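PDB 3OK8: BAR/IMD domain-containing adapter protein 2-like 2 from Mus musculus, which binds phosphoinositides through its I-BAR (IMD) domain, the part present here, and induces planar or gently curved membrane structures. Local coordinates for residues 56-59 and 60-64; 174-177 and 178-182; 181-184 and 185-189; 212-215 and 216-220. All coordinates share one frame; numbering follows the deposited sequence. Where two conformers were deposited one is given.

In the fold
All four interactions are local, made between neighbouring turns of one helix, and all lie in the I-BAR domain, an antiparallel dimer of three-helix bundles. Interaction 1 comes first in the chain, near the end of helix 5-66; interactions 2, 3 and 4 follow along helix 153-217. Interactions 2 and 3 share Glu181 and Glu182, and their centres are about 11 Å apart near mid-rod. Interaction 4 closes that helix, its centre about 47 Å from that of interaction 3 yet only about 19 Å from that of interaction 1, because the bundle brings distant parts of the chain together. Each touches the second subunit, consistent with a dimer interface extending along much of the rod.

Interaction 1. Residues 56-59 and 60-64; sequences AIQK and IGEQA
A surface salt bridge three residues apart, Lys59 to Glu62, is the polar feature of this helical turn near the C-terminal end of helix 5-66, in the I-BAR three-helix bundle. Lys59 NZ lies 2.9 Å from Glu62 OE1, which it meets on the syn side of the carboxylate, 24° out of its plane. The two side chains run alongside each other and point the same way, so more than the charged ends meet: Lys59 CE comes within 3.2 Å of Glu62 OE1. A bend in the lysine makes this possible, since chi2 of 39° folds the chain over before its outer part straightens. Long, flexible lysine and glutamate suit this exposed side, where their charges can pair while keeping contact with water. Lys59 NZ also gives a weak hydrogen bond to Gln58 OE1, 3.4 Å away, and so probably eases the approach of that oxygen to Glu62 OE2, another acceptor.

Beneath the side chains the backbone keeps its regular i to i+4 ladder, with Ile60 N bonded to Ala56 O at 3.2 Å and Gly61 N to Ile57 O at 2.8 Å. A CB on Gly61 would lie tight against Gln58 O, at 3.2 Å, a mild reason for glycine there. Ile60 lays CG1 3.6 Å from Ala56 O, its branched hydrocarbon belonging to the buried side of the turn. The helix is thus amphipathic. Ile57 packs on Leu77 of helix 71-147 and on Leu32 of the second subunit, while Ile60 meets Leu189 of that subunit; Gln58 leans on Asp82 and Arg85 of helix 71-147.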
loop_
_atom_site.group_PDB
_atom_site.type_symbol
_atom_site.label_atom_id
_atom_site.label_comp_id
_atom_site.label_asym_id
_atom_site.label_seq_id
_atom_site.Cartn_x
_atom_site.Cartn_y
_atom_site.Cartn_z
ATOM N N ALA A 56 2.242 -8.717 16.148
ATOM C CA ALA A 56 1.984 -8.308 17.523
ATOM C C ALA A 56 0.504 -8.451 17.827
ATOM O O ALA A 56 0.139 -8.779 18.948
ATOM C CB ALA A 56 2.458 -6.887 17.779
ATOM N N ILE A 57 -0.361 -8.235 16.838
ATOM C CA ILE A 57 -1.769 -8.533 17.064
ATOM C C ILE A 57 -1.963 -10.030 17.265
ATOM O O ILE A 57 -2.742 -10.439 18.114
ATOM C CB ILE A 57 -2.702 -8.080 15.952
ATOM C CG1 ILE A 57 -3.308 -6.716 16.280
ATOM C CG2 ILE A 57 -3.859 -9.073 15.847
ATOM C CD1 ILE A 57 -2.442 -5.557 15.935
ATOM N N GLN A 58 -1.249 -10.844 16.493
ATOM C CA GLN A 58 -1.277 -12.293 16.671
ATOM C C GLN A 58 -0.951 -12.689 18.125
ATOM O O GLN A 58 -1.661 -13.508 18.718
ATOM C CB GLN A 58 -0.325 -12.962 15.677
ATOM C CG GLN A 58 -0.395 -14.464 15.619
ATOM C CD GLN A 58 0.690 -15.042 14.738
ATOM O OE1 GLN A 58 1.661 -15.610 15.236
ATOM N NE2 GLN A 58 0.543 -14.883 13.414
ATOM N N LYS A 59 0.092 -12.096 18.709
ATOM C CA LYS A 59 0.444 -12.375 20.117
ATOM C C LYS A 59 -0.629 -12.015 21.145
ATOM O O LYS A 59 -0.973 -12.835 21.991
ATOM C CB LYS A 59 1.780 -11.756 20.520
ATOM C CG LYS A 59 2.902 -12.753 20.485
ATOM C CD LYS A 59 2.712 -13.663 19.278
ATOM C CE LYS A 59 3.714 -14.810 19.256
ATOM N NZ LYS A 59 3.466 -15.765 18.129
ATOM N N ILE A 60 -1.139 -10.792 21.089
ATOM C CA ILE A 60 -2.341 -10.447 21.830
ATOM C C ILE A 60 -3.468 -11.472 21.600
ATOM O O ILE A 60 -4.106 -11.914 22.550
ATOM C CB ILE A 60 -2.824 -9.034 21.484
ATOM C CG1 ILE A 60 -1.744 -8.011 21.859
ATOM C CG2 ILE A 60 -4.139 -8.742 22.173
ATOM C CD1 ILE A 60 -2.112 -6.549 21.602
ATOM N N GLY A 61 -3.708 -11.867 20.351
ATOM C CA GLY A 61 -4.705 -12.894 20.081
ATOM C C GLY A 61 -4.428 -14.240 20.732
ATOM O O GLY A 61 -5.340 -14.903 21.239
ATOM N N GLU A 62 -3.165 -14.653 20.702
ATOM C CA GLU A 62 -2.739 -15.896 21.314
ATOM C C GLU A 62 -2.924 -15.892 22.836
ATOM O O GLU A 62 -3.169 -16.939 23.424
ATOM C CB GLU A 62 -1.299 -16.224 20.905
ATOM C CG GLU A 62 -1.216 -16.887 19.523
ATOM C CD GLU A 62 0.199 -16.994 18.963
ATOM O OE1 GLU A 62 1.174 -16.632 19.658
ATOM O OE2 GLU A 62 0.331 -17.447 17.804
ATOM N N GLN A 63 -2.827 -14.724 23.462
ATOM C CA GLN A 63 -3.101 -14.572 24.895
ATOM C C GLN A 63 -4.579 -14.773 25.178
ATOM O O GLN A 63 -4.949 -15.458 26.127
ATOM C CB GLN A 63 -2.696 -13.174 25.385
ATOM C CG GLN A 63 -1.217 -12.852 25.241
ATOM C CD GLN A 63 -0.338 -13.866 25.933
ATOM O OE1 GLN A 63 -0.828 -14.727 26.661
ATOM N NE2 GLN A 63 0.968 -13.768 25.717
ATOM N N ALA A 64 -5.425 -14.134 24.366
ATOM C CA ALA A 64 -6.876 -14.229 24.536
ATOM C C ALA A 64 -7.361 -15.662 24.341
ATOM O O ALA A 64 -8.353 -16.080 24.945
ATOM C CB ALA A 64 -7.594 -13.275 23.587
#

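Interaction 2. Residues 174-177 and 178-182; sequences SKRA and AELEE
The Arg176 guanidinium has Ala177 CB at its edge, in the plane of the group, while Leu180 CD2 approaches obliquely, 3.9 Å from Arg176 NH1. Arginine and leucine lie alongside each other and point the same way, one turn apart. The arginine reaches this position with CG anti to the backbone N (chi1 164°) and its chain extended as far as NE, so a long aliphatic stem carries the charge outward; Arg176 NH2 has its salt-bridge partner in Glu173. The small methyl of Ala177 suits a place beside so large a group.

Glu179, on another side of the helix, runs back, extended, along the preceding turn, with CG 3.3 Å from Lys175 O. This stretch lies well within helix 153-217 in the I-BAR bundle: Lys175 reaches Ser13 and Thr14 of helix 5-66 and makes a cation-pi contact with Phe10, while Ala178, small enough for a buried position, packs on Tyr18. The Glu179 carboxylate faces the dimer partner, where OE2 is hydrogen-bonded to Ser68 OG of the second subunit. An alanine in place of Glu179 would probably leave that serine hydroxyl without its mate across the interface and strip part of the cover from Lys175 O.

Two waters bridge backbone carbonyls to acidic side chains. One donates to Arg176 O and weakly to Glu179 OE1; the other donates to Ala177 O at 2.8 Å and to Glu181 OE1 at 2.6 Å. Glu181 is also salt-bridged, OE2 to Arg185 and OE1 to Arg184. Ala177 O therefore serves both this water and the helical bond from Glu181 N, 3.2 Å away.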
loop_
_atom_site.group_PDB
_atom_site.type_symbol
_atom_site.label_atom_id
_atom_site.label_comp_id
_atom_site.label_asym_id
_atom_site.label_seq_id
_atom_site.Cartn_x
_atom_site.Cartn_y
_atom_site.Cartn_z
ATOM N N SER A 174 11.887 8.951 -44.126
ATOM C CA SER A 174 12.668 9.030 -42.898
ATOM C C SER A 174 11.891 9.687 -41.773
ATOM O O SER A 174 11.934 9.216 -40.622
ATOM C CB SER A 174 13.951 9.813 -43.138
ATOM O OG SER A 174 14.861 9.056 -43.908
ATOM N N LYS A 175 11.196 10.777 -42.107
ATOM C CA LYS A 175 10.393 11.508 -41.129
ATOM C C LYS A 175 9.268 10.640 -40.570
ATOM O O LYS A 175 8.976 10.683 -39.379
ATOM C CB LYS A 175 9.816 12.804 -41.716
ATOM C CG LYS A 175 9.228 13.734 -40.650
ATOM C CD LYS A 175 8.606 14.972 -41.258
ATOM C CE LYS A 175 8.142 15.954 -40.190
ATOM N NZ LYS A 175 8.151 17.373 -40.681
ATOM N N ARG A 176 8.642 9.861 -41.443
ATOM C CA ARG A 176 7.615 8.914 -41.030
ATOM C C ARG A 176 8.216 7.804 -40.160
ATOM O O ARG A 176 7.685 7.480 -39.100
ATOM C CB ARG A 176 6.921 8.331 -42.259
ATOM C CG ARG A 176 6.126 7.078 -41.998
ATOM C CD ARG A 176 6.034 6.213 -43.259
ATOM N NE ARG A 176 5.708 4.824 -42.934
ATOM C CZ ARG A 176 6.542 3.978 -42.329
ATOM N NH1 ARG A 176 6.158 2.735 -42.070
ATOM N NH2 ARG A 176 7.759 4.371 -41.975
ATOM N N ALA A 177 9.336 7.237 -40.594
ATOM C CA ALA A 177 9.982 6.183 -39.821
ATOM C C ALA A 177 10.474 6.668 -38.444
ATOM O O ALA A 177 10.453 5.915 -37.466
ATOM C CB ALA A 177 11.113 5.562 -40.615
ATOM N N ALA A 178 10.903 7.923 -38.364
ATOM C CA ALA A 178 11.366 8.485 -37.097
ATOM C C ALA A 178 10.203 8.776 -36.152
ATOM O O ALA A 178 10.310 8.552 -34.937
ATOM C CB ALA A 178 12.187 9.737 -37.332
ATOM N N GLU A 179 9.109 9.299 -36.710
ATOM C CA GLU A 179 7.865 9.483 -35.965
ATOM C C GLU A 179 7.404 8.164 -35.378
ATOM O O GLU A 179 6.979 8.092 -34.219
ATOM C CB GLU A 179 6.752 9.992 -36.883
ATOM C CG GLU A 179 6.693 11.495 -37.075
ATOM C CD GLU A 179 5.619 11.903 -38.085
ATOM O OE1 GLU A 179 5.376 11.136 -39.054
ATOM O OE2 GLU A 179 5.018 12.986 -37.911
ATOM N N LEU A 180 7.457 7.126 -36.207
ATOM C CA LEU A 180 7.008 5.806 -35.810
ATOM C C LEU A 180 7.779 5.296 -34.589
ATOM O O LEU A 180 7.174 4.858 -33.615
ATOM C CB LEU A 180 7.126 4.823 -36.972
ATOM C CG LEU A 180 6.412 3.478 -36.819
ATOM C CD1 LEU A 180 4.983 3.644 -36.314
ATOM C CD2 LEU A 180 6.415 2.735 -38.140
ATOM N N GLU A 181 9.108 5.354 -34.663
ATOM C CA GLU A 181 9.986 4.953 -33.568
ATOM C C GLU A 181 9.633 5.665 -32.267
ATOM O O GLU A 181 9.637 5.065 -31.186
ATOM C CB GLU A 181 11.440 5.260 -33.930
ATOM C CG GLU A 181 11.982 4.396 -35.053
ATOM C CD GLU A 181 11.996 2.914 -34.708
ATOM O OE1 GLU A 181 11.358 2.133 -35.447
ATOM O OE2 GLU A 181 12.644 2.526 -33.708
ATOM N N GLU A 182 9.356 6.957 -32.373
ATOM C CA GLU A 182 8.975 7.737 -31.213
ATOM C C GLU A 182 7.706 7.158 -30.622
ATOM O O GLU A 182 7.630 6.899 -29.413
ATOM C CB GLU A 182 8.748 9.186 -31.608
ATOM C CG GLU A 182 8.250 10.073 -30.494
ATOM C CD GLU A 182 8.207 11.518 -30.917
ATOM O OE1 GLU A 182 7.289 11.883 -31.683
ATOM O OE2 GLU A 182 9.105 12.285 -30.499
HETATM O O HOH W 1 4.536 7.791 -38.943
HETATM O O HOH W 2 10.133 3.093 -37.495
#

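Interaction 3. Residues 181-184 and 185-189; sequences EEKR and RYRFL
Glu181 O is gripped twice by Arg185: by the side-chain NH2 at 2.7 Å and by the backbone N at 3.2 Å, the two donors reaching it from opposite faces of the carbonyl plane. With CG beside its backbone N (chi1 -76°) the arginine runs along the preceding turn, and chi2 of 147° bends it off an extended course. The same NH2 lies 2.8 Å from Glu181 OE2, met from above the carboxylate plane, the two flat groups being turned 58° apart. Glu181 OE1 takes Arg184 NH2 at 3.1 Å, in the plane of that guanidinium, so one carboxylate joins two arginines in a salt-bridge network. A methionine in place of Arg185 would probably leave Glu181 OE2 and Asp113 without their countercharge, with Arg184 as the remaining salt-bridge partner of the glutamate.

Glu182 and Tyr186 lie side by side, the methylene CG of the glutamate 3.6 Å from Tyr186 CE2. Lys183 and Arg187 cross at a slant, Lys183 CE touching Arg187 NH1, and the like charges NZ and NH1 are 4.0 Å apart, probably at some electrostatic cost. Arg187 NE, however, is hydrogen-bonded to Ser222 O of the second subunit.

Along helix 153-217 these residues face different neighbours. Arg185 pairs through NE with Asp113 of helix 71-147, Tyr186 sets its ring edge-to-face with Phe25 of helix 5-66, and Tyr186 also packs on Ala64 of the second subunit.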
loop_
_atom_site.group_PDB
_atom_site.type_symbol
_atom_site.label_atom_id
_atom_site.label_comp_id
_atom_site.label_asym_id
_atom_site.label_seq_id
_atom_site.Cartn_x
_atom_site.Cartn_y
_atom_site.Cartn_z
ATOM N N GLU A 181 9.108 5.354 -34.663
ATOM C CA GLU A 181 9.986 4.953 -33.568
ATOM C C GLU A 181 9.633 5.665 -32.267
ATOM O O GLU A 181 9.637 5.065 -31.186
ATOM C CB GLU A 181 11.440 5.260 -33.930
ATOM C CG GLU A 181 11.982 4.396 -35.053
ATOM C CD GLU A 181 11.996 2.914 -34.708
ATOM O OE1 GLU A 181 11.358 2.133 -35.447
ATOM O OE2 GLU A 181 12.644 2.526 -33.708
ATOM N N GLU A 182 9.356 6.957 -32.373
ATOM C CA GLU A 182 8.975 7.737 -31.213
ATOM C C GLU A 182 7.706 7.158 -30.622
ATOM O O GLU A 182 7.630 6.899 -29.413
ATOM C CB GLU A 182 8.748 9.186 -31.608
ATOM C CG GLU A 182 8.250 10.073 -30.494
ATOM C CD GLU A 182 8.207 11.518 -30.917
ATOM O OE1 GLU A 182 7.289 11.883 -31.683
ATOM O OE2 GLU A 182 9.105 12.285 -30.499
ATOM N N LYS A 183 6.708 6.950 -31.474
ATOM C CA LYS A 183 5.433 6.397 -31.013
ATOM C C LYS A 183 5.595 5.002 -30.417
ATOM O O LYS A 183 4.937 4.656 -29.436
ATOM C CB LYS A 183 4.397 6.367 -32.137
ATOM C CG LYS A 183 3.021 5.896 -31.686
ATOM C CD LYS A 183 1.962 5.989 -32.793
ATOM C CE LYS A 183 0.556 5.990 -32.213
ATOM N NZ LYS A 183 -0.522 6.061 -33.242
ATOM N N ARG A 184 6.475 4.202 -31.007
ATOM C CA ARG A 184 6.680 2.844 -30.533
ATOM C C ARG A 184 7.172 2.829 -29.091
ATOM O O ARG A 184 6.820 1.940 -28.310
ATOM C CB ARG A 184 7.652 2.109 -31.446
ATOM C CG ARG A 184 6.968 1.546 -32.681
ATOM C CD ARG A 184 7.961 1.072 -33.730
ATOM N NE ARG A 184 7.300 0.235 -34.728
ATOM C CZ ARG A 184 7.860 -0.171 -35.869
ATOM N NH1 ARG A 184 7.177 -0.936 -36.716
ATOM N NH2 ARG A 184 9.102 0.178 -36.167
ATOM N N ARG A 185 7.978 3.828 -28.743
ATOM C CA ARG A 185 8.533 3.942 -27.399
ATOM C C ARG A 185 7.530 4.494 -26.385
ATOM O O ARG A 185 7.502 4.040 -25.242
ATOM C CB ARG A 185 9.852 4.721 -27.428
ATOM C CG ARG A 185 10.997 3.867 -27.955
ATOM C CD ARG A 185 12.047 4.637 -28.745
ATOM N NE ARG A 185 13.002 3.712 -29.355
ATOM C CZ ARG A 185 12.780 3.050 -30.489
ATOM N NH1 ARG A 185 13.696 2.223 -30.976
ATOM N NH2 ARG A 185 11.638 3.216 -31.147
ATOM N N TYR A 186 6.685 5.442 -26.777
ATOM C CA TYR A 186 5.575 5.802 -25.892
ATOM C C TYR A 186 4.654 4.608 -25.635
ATOM O O TYR A 186 4.293 4.307 -24.485
ATOM C CB TYR A 186 4.773 6.968 -26.439
ATOM C CG TYR A 186 5.499 8.282 -26.304
ATOM C CD1 TYR A 186 5.747 8.817 -25.053
ATOM C CD2 TYR A 186 5.942 8.989 -27.425
ATOM C CE1 TYR A 186 6.409 10.009 -24.900
ATOM C CE2 TYR A 186 6.616 10.195 -27.282
ATOM C CZ TYR A 186 6.842 10.700 -26.006
ATOM O OH TYR A 186 7.502 11.883 -25.824
ATOM N N ARG A 187 4.283 3.927 -26.714
ATOM C CA ARG A 187 3.409 2.763 -26.634
ATOM C C ARG A 187 3.949 1.672 -25.718
ATOM O O ARG A 187 3.181 1.000 -25.045
ATOM C CB ARG A 187 3.157 2.178 -28.026
ATOM C CG ARG A 187 2.533 0.789 -28.018
ATOM C CD ARG A 187 1.995 0.375 -29.400
ATOM N NE ARG A 187 0.863 1.206 -29.800
ATOM C CZ ARG A 187 0.825 1.967 -30.891
ATOM N NH1 ARG A 187 -0.259 2.700 -31.138
ATOM N NH2 ARG A 187 1.859 1.992 -31.731
ATOM N N PHE A 188 5.262 1.475 -25.725
ATOM C CA PHE A 188 5.883 0.437 -24.918
ATOM C C PHE A 188 5.784 0.819 -23.442
ATOM O O PHE A 188 5.634 -0.042 -22.590
ATOM C CB PHE A 188 7.345 0.247 -25.324
ATOM C CG PHE A 188 8.264 -0.168 -24.187
ATOM C CD1 PHE A 188 8.737 0.775 -23.271
ATOM C CD2 PHE A 188 8.682 -1.490 -24.058
ATOM C CE1 PHE A 188 9.590 0.404 -22.242
ATOM C CE2 PHE A 188 9.535 -1.871 -23.036
ATOM C CZ PHE A 188 9.990 -0.924 -22.119
ATOM N N LEU A 189 5.869 2.116 -23.154
ATOM C CA LEU A 189 5.762 2.615 -21.789
ATOM C C LEU A 189 4.326 2.445 -21.320
ATOM O O LEU A 189 4.059 1.911 -20.233
ATOM C CB LEU A 189 6.191 4.083 -21.722
ATOM C CG LEU A 189 6.573 4.653 -20.358
ATOM C CD1 LEU A 189 7.588 3.742 -19.668
ATOM C CD2 LEU A 189 7.126 6.078 -20.497
#

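Interaction 4. Residues 212-215 and 216-220; sequences QNRV and LLWKE
Arg214 and Trp218, one turn apart, make the close-packed part of this contact at the C-terminal end of helix 153-217. Arg214 CB sits over a face of the indole, 3.5 Å from the centroid of the six-membered ring and 10° off its normal, in a CH-pi contact. In the conformer described, one of two, the arginine then bends at chi2 (-47°), keeping CG and CD along the benzene half, each 3.8 Å from Trp218 CZ2. Its guanidinium there stands steeply to the indole, the planes 77° apart, so the aliphatic stem, not the guanidinium, covers the ring. Arg214 O also lies over a face of the indole, 3.3 Å from Trp218 CG, while accepting the helical bond from Trp218 N at 2.9 Å.

The other side is looser. Leu216 and Leu217 are exposed: Leu216 CD1 rests against Gln212 O, and Leu217 CD1 lies 3.6 Å from Asn213 OD1, a contact of methyl with amide oxygen. Trp218 is where the chain leaves helical geometry, and just beyond it Lys219 folds back, its NZ hydrogen-bonded to Leu216 O at 3.0 Å, in the carbonyl plane and on a lone pair.

The buried tryptophan meets Thr83 of helix 71-147 and Ser197 of the second subunit, while NE1 bonds weakly to Gln79. Arginine suits the place above it because its methylenes can cover an aromatic face while its charge stays at the periphery; the lysine ammonium, in turn, is likely to offset the partial negative charge of the carbonyls at the helix C-terminus.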
loop_
_atom_site.group_PDB
_atom_site.type_symbol
_atom_site.label_atom_id
_atom_site.label_comp_id
_atom_site.label_asym_id
_atom_site.label_seq_id
_atom_site.Cartn_x
_atom_site.Cartn_y
_atom_site.Cartn_z
ATOM N N GLN A 212 -14.871 -9.425 2.159
ATOM C CA GLN A 212 -16.326 -9.362 2.147
ATOM C C GLN A 212 -16.897 -10.427 3.073
ATOM O O GLN A 212 -18.005 -10.284 3.604
ATOM C CB GLN A 212 -16.865 -9.513 0.721
ATOM C CG GLN A 212 -16.357 -8.413 -0.196
ATOM C CD GLN A 212 -17.192 -8.244 -1.450
ATOM O OE1 GLN A 212 -17.743 -7.174 -1.698
ATOM N NE2 GLN A 212 -17.297 -9.299 -2.237
ATOM N N ASN A 213 -16.131 -11.495 3.267
ATOM C CA ASN A 213 -16.528 -12.532 4.192
ATOM C C ASN A 213 -15.892 -12.334 5.568
ATOM O O ASN A 213 -16.590 -12.443 6.561
ATOM C CB ASN A 213 -16.264 -13.929 3.618
ATOM C CG ASN A 213 -14.820 -14.347 3.740
ATOM O OD1 ASN A 213 -14.350 -14.707 4.824
ATOM N ND2 ASN A 213 -14.101 -14.302 2.628
ATOM N N ARG A 214 -14.597 -12.015 5.641
ATOM C CA ARG A 214 -13.975 -11.803 6.939
ATOM C C ARG A 214 -14.804 -10.837 7.772
ATOM O O ARG A 214 -15.130 -11.133 8.908
ATOM C CB ARG A 214 -12.545 -11.272 6.804
ATOM C CG ARG A 214 -11.542 -12.226 6.173
ATOM C CD ARG A 214 -11.607 -13.619 6.744
ATOM N NE ARG A 214 -10.518 -14.447 6.230
ATOM C CZ ARG A 214 -10.450 -14.909 4.983
ATOM N NH1 ARG A 214 -9.420 -15.656 4.607
ATOM N NH2 ARG A 214 -11.408 -14.626 4.106
ATOM N N VAL A 215 -15.141 -9.684 7.205
ATOM C CA VAL A 215 -15.931 -8.692 7.938
ATOM C C VAL A 215 -17.236 -9.274 8.516
ATOM O O VAL A 215 -17.738 -8.816 9.545
ATOM C CB VAL A 215 -16.215 -7.421 7.093
ATOM C CG1 VAL A 215 -14.890 -6.794 6.601
ATOM C CG2 VAL A 215 -17.143 -7.732 5.911
ATOM N N LEU A 216 -17.775 -10.284 7.849
ATOM C CA LEU A 216 -18.981 -10.959 8.319
ATOM C C LEU A 216 -18.668 -11.982 9.413
ATOM O O LEU A 216 -19.381 -12.069 10.420
ATOM C CB LEU A 216 -19.699 -11.635 7.147
ATOM C CG LEU A 216 -20.348 -10.692 6.134
ATOM C CD1 LEU A 216 -20.701 -11.437 4.851
ATOM C CD2 LEU A 216 -21.577 -10.018 6.743
ATOM N N LEU A 217 -17.600 -12.753 9.228
ATOM C CA LEU A 217 -17.253 -13.767 10.222
ATOM C C LEU A 217 -16.745 -13.146 11.534
ATOM O O LEU A 217 -16.818 -13.762 12.602
ATOM C CB LEU A 217 -16.225 -14.742 9.653
ATOM C CG LEU A 217 -16.644 -15.483 8.378
ATOM C CD1 LEU A 217 -15.506 -16.327 7.813
ATOM C CD2 LEU A 217 -17.876 -16.330 8.624
ATOM N N TRP A 218 -16.252 -11.916 11.448
ATOM C CA TRP A 218 -15.664 -11.243 12.600
ATOM C C TRP A 218 -16.641 -10.331 13.332
ATOM O O TRP A 218 -16.240 -9.574 14.207
ATOM C CB TRP A 218 -14.444 -10.418 12.181
ATOM C CG TRP A 218 -13.307 -11.208 11.609
ATOM C CD1 TRP A 218 -13.031 -12.539 11.810
ATOM C CD2 TRP A 218 -12.258 -10.701 10.780
ATOM N NE1 TRP A 218 -11.879 -12.887 11.131
ATOM C CE2 TRP A 218 -11.389 -11.777 10.493
ATOM C CE3 TRP A 218 -11.977 -9.441 10.233
ATOM C CZ2 TRP A 218 -10.254 -11.628 9.688
ATOM C CZ3 TRP A 218 -10.850 -9.294 9.431
ATOM C CH2 TRP A 218 -10.004 -10.384 9.165
ATOM N N LYS A 219 -17.883 -10.382 12.946
ATOM C CA LYS A 219 -18.855 -9.634 13.634
ATOM C C LYS A 219 -19.045 -10.521 14.839
ATOM O O LYS A 219 -18.740 -11.693 14.814
ATOM C CB LYS A 219 -20.142 -9.571 12.850
ATOM C CG LYS A 219 -20.382 -8.330 12.044
ATOM C CD LYS A 219 -21.833 -8.196 11.671
ATOM C CE LYS A 219 -22.252 -9.156 10.551
ATOM N NZ LYS A 219 -21.912 -10.587 10.773
ATOM N N GLU A 220 -19.515 -9.971 15.925
ATOM C CA GLU A 220 -19.729 -10.862 17.022
ATOM C C GLU A 220 -21.161 -11.017 17.386
ATOM O O GLU A 220 -21.461 -11.707 18.319
ATOM C CB GLU A 220 -18.791 -10.618 18.193
ATOM C CG GLU A 220 -17.717 -11.639 18.156
ATOM C CD GLU A 220 -18.248 -12.887 17.523
ATOM O OE1 GLU A 220 -19.415 -13.167 17.784
ATOM O OE2 GLU A 220 -17.523 -13.577 16.778
#